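Local coordinates for alkylhalidase CmlS (Streptomyces venezuelae, PDB 3I3L), which is a flavin-dependent halogenase of chloramphenicol biosynthesis that carries FAD covalently bound through an aspartate, at residues A[24-38]-A[176-190]. Numbering follows the deposited sequence.
With FAD (flavin-adenine dinucleotide), chain B.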
# COMPACT_ATOMS: atom_id res chain seq x y z
N SER A 24 -2.76 1.04 28.53
CA SER A 24 -4.05 0.43 28.28
C SER A 24 -3.97 -1.07 28.18
O SER A 24 -2.98 -1.64 27.79
CB SER A 24 -4.65 0.96 26.96
OG SER A 24 -5.04 2.33 27.09
N LYS A 25 -5.07 -1.71 28.57
CA LYS A 25 -5.30 -3.09 28.20
C LYS A 25 -5.96 -3.15 26.81
O LYS A 25 -7.03 -2.54 26.59
CB LYS A 25 -6.25 -3.72 29.22
CG LYS A 25 -6.30 -5.23 29.16
CD LYS A 25 -6.92 -5.78 30.47
CE LYS A 25 -6.80 -7.30 30.55
NZ LYS A 25 -5.33 -7.75 30.65
N VAL A 26 -5.37 -3.91 25.90
CA VAL A 26 -5.86 -3.92 24.53
C VAL A 26 -6.09 -5.30 24.01
O VAL A 26 -5.16 -6.10 24.00
CB VAL A 26 -4.86 -3.22 23.54
CG1 VAL A 26 -5.49 -3.14 22.17
CG2 VAL A 26 -4.47 -1.84 24.05
N ALA A 27 -7.32 -5.59 23.58
CA ALA A 27 -7.64 -6.82 22.90
C ALA A 27 -7.42 -6.66 21.39
O ALA A 27 -7.74 -5.60 20.80
CB ALA A 27 -9.11 -7.20 23.11
N ILE A 28 -6.85 -7.70 20.78
CA ILE A 28 -6.60 -7.68 19.38
C ILE A 28 -7.22 -8.88 18.76
O ILE A 28 -6.87 -10.01 19.08
CB ILE A 28 -5.10 -7.66 19.04
CG1 ILE A 28 -4.48 -6.32 19.45
CG2 ILE A 28 -4.91 -7.78 17.49
CD1 ILE A 28 -2.86 -6.39 19.20
N ILE A 29 -8.14 -8.65 17.84
CA ILE A 29 -8.80 -9.75 17.10
C ILE A 29 -8.02 -10.09 15.84
O ILE A 29 -7.96 -9.26 14.92
CB ILE A 29 -10.23 -9.30 16.64
CG1 ILE A 29 -11.07 -8.87 17.84
CG2 ILE A 29 -10.96 -10.37 15.86
CD1 ILE A 29 -12.23 -7.87 17.47
N GLY A 30 -7.47 -11.32 15.76
CA GLY A 30 -6.72 -11.78 14.62
C GLY A 30 -5.22 -11.78 14.84
O GLY A 30 -4.66 -10.83 15.33
N GLY A 31 -4.55 -12.87 14.47
CA GLY A 31 -3.09 -12.92 14.59
C GLY A 31 -2.36 -12.99 13.26
O GLY A 31 -1.26 -13.56 13.20
N GLY A 32 -2.95 -12.44 12.18
CA GLY A 32 -2.21 -12.31 10.91
C GLY A 32 -1.25 -11.14 11.08
O GLY A 32 -1.09 -10.66 12.18
N PRO A 33 -0.62 -10.65 9.98
CA PRO A 33 0.31 -9.54 10.02
C PRO A 33 -0.26 -8.30 10.72
O PRO A 33 0.47 -7.71 11.54
CB PRO A 33 0.60 -9.25 8.52
CG PRO A 33 0.38 -10.56 7.87
CD PRO A 33 -0.73 -11.26 8.64
N ALA A 34 -1.52 -7.89 10.44
CA ALA A 34 -2.07 -6.70 11.16
C ALA A 34 -2.06 -6.94 12.66
O ALA A 34 -1.61 -6.07 13.43
CB ALA A 34 -3.46 -6.27 10.70
N GLY A 35 -2.56 -8.10 13.09
CA GLY A 35 -2.60 -8.41 14.54
C GLY A 35 -1.24 -8.49 15.24
O GLY A 35 -1.02 -7.87 16.28
N SER A 36 -0.32 -9.26 14.67
CA SER A 36 1.01 -9.41 15.24
C SER A 36 1.78 -8.11 15.33
O SER A 36 2.40 -7.83 16.34
CB SER A 36 1.82 -10.37 14.34
OG SER A 36 1.37 -11.67 14.67
N VAL A 37 1.81 -7.36 14.22
CA VAL A 37 2.50 -6.08 14.21
C VAL A 37 1.87 -5.14 15.16
O VAL A 37 2.59 -4.36 15.80
CB VAL A 37 2.58 -5.45 12.77
CG1 VAL A 37 3.20 -4.08 12.79
CG2 VAL A 37 3.36 -6.37 11.87
N ALA A 38 0.53 -5.12 15.21
CA ALA A 38 -0.15 -4.22 16.18
C ALA A 38 0.28 -4.59 17.65
O ALA A 38 0.61 -3.71 18.44
CB ALA A 38 -1.61 -4.33 16.08
N GLU A 176 -13.05 -8.00 29.08
CA GLU A 176 -13.12 -6.56 28.90
C GLU A 176 -11.75 -5.98 28.66
O GLU A 176 -10.74 -6.56 29.06
CB GLU A 176 -13.82 -5.84 30.08
CG GLU A 176 -13.01 -5.73 31.37
CD GLU A 176 -13.69 -4.93 32.44
OE1 GLU A 176 -13.74 -5.46 33.57
OE2 GLU A 176 -14.11 -3.75 32.21
N SER A 177 -11.71 -4.83 27.97
CA SER A 177 -10.45 -4.13 27.72
C SER A 177 -10.73 -2.65 27.48
O SER A 177 -11.89 -2.24 27.31
CB SER A 177 -9.72 -4.80 26.55
OG SER A 177 -10.46 -4.60 25.31
N ASP A 178 -9.68 -1.83 27.54
CA ASP A 178 -9.79 -0.42 27.28
C ASP A 178 -9.97 -0.12 25.76
O ASP A 178 -10.75 0.80 25.39
CB ASP A 178 -8.53 0.29 27.73
CG ASP A 178 -8.31 0.16 29.24
OD1 ASP A 178 -9.29 0.41 29.96
OD2 ASP A 178 -7.17 -0.19 29.66
N PHE A 179 -9.22 -0.85 24.93
CA PHE A 179 -9.34 -0.70 23.47
C PHE A 179 -9.44 -2.04 22.81
O PHE A 179 -9.07 -3.09 23.43
CB PHE A 179 -8.18 0.10 22.88
CG PHE A 179 -8.19 1.52 23.25
CD1 PHE A 179 -8.81 2.46 22.46
CD2 PHE A 179 -7.51 1.95 24.39
CE1 PHE A 179 -8.81 3.82 22.80
CE2 PHE A 179 -7.52 3.34 24.77
CZ PHE A 179 -8.14 4.26 23.97
N VAL A 180 -9.99 -2.03 21.58
CA VAL A 180 -9.95 -3.19 20.74
C VAL A 180 -9.41 -2.83 19.37
O VAL A 180 -9.72 -1.77 18.83
CB VAL A 180 -11.34 -3.88 20.62
CG1 VAL A 180 -12.41 -2.93 20.05
CG2 VAL A 180 -11.21 -5.18 19.77
N ILE A 181 -8.57 -3.71 18.81
CA ILE A 181 -8.17 -3.57 17.41
C ILE A 181 -8.81 -4.73 16.65
O ILE A 181 -8.54 -5.92 16.97
CB ILE A 181 -6.63 -3.62 17.22
CG1 ILE A 181 -5.98 -2.32 17.69
CG2 ILE A 181 -6.29 -3.92 15.70
CD1 ILE A 181 -4.50 -2.44 17.77
N ASP A 182 -9.60 -4.42 15.63
CA ASP A 182 -10.02 -5.51 14.71
C ASP A 182 -8.97 -5.71 13.61
O ASP A 182 -8.80 -4.87 12.73
CB ASP A 182 -11.38 -5.23 14.09
CG ASP A 182 -11.93 -6.42 13.27
OD1 ASP A 182 -11.20 -7.44 13.08
OD2 ASP A 182 -13.09 -6.29 12.78
N ALA A 183 -8.24 -6.82 13.69
CA ALA A 183 -7.27 -7.15 12.66
C ALA A 183 -7.68 -8.51 12.15
O ALA A 183 -6.83 -9.36 11.84
CB ALA A 183 -5.88 -7.19 13.27
N GLY A 184 -8.99 -8.72 12.12
CA GLY A 184 -9.55 -10.00 11.76
C GLY A 184 -9.64 -10.27 10.26
O GLY A 184 -10.29 -11.26 9.83
N GLY A 185 -9.01 -9.41 9.43
CA GLY A 185 -9.07 -9.68 7.98
C GLY A 185 -10.41 -9.38 7.37
O GLY A 185 -11.24 -8.75 8.00
N SER A 186 -10.62 -9.76 6.12
CA SER A 186 -11.94 -9.48 5.47
C SER A 186 -13.14 -9.94 6.30
O SER A 186 -14.18 -9.30 6.28
CB SER A 186 -12.02 -10.13 4.07
OG SER A 186 -11.11 -9.43 3.17
N GLY A 187 -12.99 -11.03 7.04
CA GLY A 187 -14.05 -11.49 7.91
C GLY A 187 -14.04 -10.94 9.34
O GLY A 187 -14.72 -11.51 10.22
N GLY A 188 -13.31 -9.83 9.58
CA GLY A 188 -13.30 -9.23 10.90
C GLY A 188 -14.71 -8.81 11.34
O GLY A 188 -15.51 -8.35 10.53
N PRO A 189 -15.01 -8.93 12.63
CA PRO A 189 -16.43 -8.73 13.05
C PRO A 189 -16.89 -7.27 13.15
O PRO A 189 -18.07 -7.02 13.01
CB PRO A 189 -16.51 -9.40 14.43
CG PRO A 189 -15.07 -9.28 14.96
CD PRO A 189 -14.14 -9.38 13.73
N ILE A 190 -15.98 -6.32 13.35
CA ILE A 190 -16.44 -4.96 13.61
C ILE A 190 -17.05 -4.27 12.40
O ILE A 190 -18.16 -3.70 12.49
CB ILE A 190 -15.36 -4.09 14.33
CG1 ILE A 190 -14.87 -4.78 15.61
CG2 ILE A 190 -15.90 -2.65 14.57
CD1 ILE A 190 -14.14 -3.88 16.57
PA FAD B . -5.33 -11.72 7.40
O1A FAD B . -6.58 -12.27 6.76
O2A FAD B . -4.03 -12.09 6.77
O5B FAD B . -5.32 -12.19 8.97
C5B FAD B . -6.50 -12.11 9.74
C4B FAD B . -6.56 -13.23 10.81
O4B FAD B . -7.74 -12.99 11.61
C3B FAD B . -6.71 -14.60 10.21
O3B FAD B . -5.64 -15.41 10.60
C2B FAD B . -8.03 -15.15 10.79
O2B FAD B . -7.89 -16.47 11.22
C1B FAD B . -8.31 -14.23 11.98
N9A FAD B . -9.69 -13.99 12.35
C8A FAD B . -10.73 -13.69 11.52
N7A FAD B . -11.84 -13.51 12.27
C5A FAD B . -11.54 -13.78 13.56
C6A FAD B . -12.31 -13.77 14.71
N6A FAD B . -13.59 -13.45 14.68
N1A FAD B . -11.69 -14.04 15.90
C2A FAD B . -10.36 -14.36 15.96
N3A FAD B . -9.61 -14.36 14.82
C4A FAD B . -10.19 -14.07 13.64
N1 FAD B . -0.89 -8.92 -0.14
C2 FAD B . 0.45 -8.67 -0.34
O2 FAD B . 1.02 -7.93 0.45
N3 FAD B . 1.12 -9.21 -1.41
C4 FAD B . 0.48 -10.02 -2.30
O4 FAD B . 1.13 -10.53 -3.27
C4X FAD B . -0.89 -10.26 -2.12
N5 FAD B . -1.56 -11.08 -2.98
C5X FAD B . -2.88 -11.39 -2.74
C6 FAD B . -3.58 -12.22 -3.62
C7 FAD B . -4.91 -12.46 -3.41
C7M FAD B . -5.69 -13.36 -4.34
C8 FAD B . -5.52 -11.91 -2.29
C8M FAD B . -6.93 -12.22 -1.97
C9 FAD B . -4.85 -11.04 -1.42
C9A FAD B . -3.51 -10.80 -1.67
N10 FAD B . -2.85 -10.01 -0.78
C10 FAD B . -1.56 -9.69 -1.02
C1' FAD B . -3.69 -9.34 0.25
C2' FAD B . -3.17 -9.68 1.63
O2' FAD B . -3.04 -11.04 1.71
C3' FAD B . -3.99 -9.14 2.78
O3' FAD B . -4.04 -7.73 2.69
C4' FAD B . -3.33 -9.51 4.15
O4' FAD B . -3.39 -10.89 4.40
C5' FAD B . -4.08 -8.82 5.28
O5' FAD B . -3.46 -9.08 6.51
P FAD B . -4.41 -9.02 7.77
O1P FAD B . -5.27 -7.77 7.70
O2P FAD B . -3.59 -9.27 9.03
O3P FAD B . -5.53 -10.17 7.54
O HOH W 1 -4.17 -10.00 11.56
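The Rossmann-type dinucleotide-binding fold of the FAD domain pairs strand 25-29 with strand 179-182. The strands run parallel, with V26, A27, I28 and I29 beside F179, V180, I181 and D182. A27 N donates to F179 O (3.1 Å), and S177 OG reaches that same oxygen from the opposite face of its plane. I29 N meets I181 O nearly along the C=O axis. At the start of the pair, D178 OD2 accepts from K25 N (2.8 Å) on its anti side.

On one face, I28 and I181 lie side by side, and I181 CD1 reaches A38 CB (3.8 Å). On the other, I29 CD1 packs on V180 CG2 (3.7 Å), while I29 CG2 meets P189 CD and the FAD adenine. With CG anti to the backbone N (chi1 -173°), the D182 carboxylate lies between two amides: OD1 takes G184 N (2.7 Å) in an Asx turn, and OD2 takes I190 N (2.9 Å). An alanine in place of D182 would probably leave the G184 and I190 amides without their carboxylate partners and free the turn from 184 to 188 to shift beside FAD.

G30, G32 and G35 fit the GxGxxG pattern: a side chain would clash with A183 O at G30, with FAD O5B at G32 and with G30 O at G35. A34 N binds FAD O2P (2.9 Å), and a water links G35 N, A183 O and that phosphate oxygen. Strand 48-52 flanks 25-29, strand 310-312 flanks 179-182, and helix 33-44 covers the I28 and I181 face.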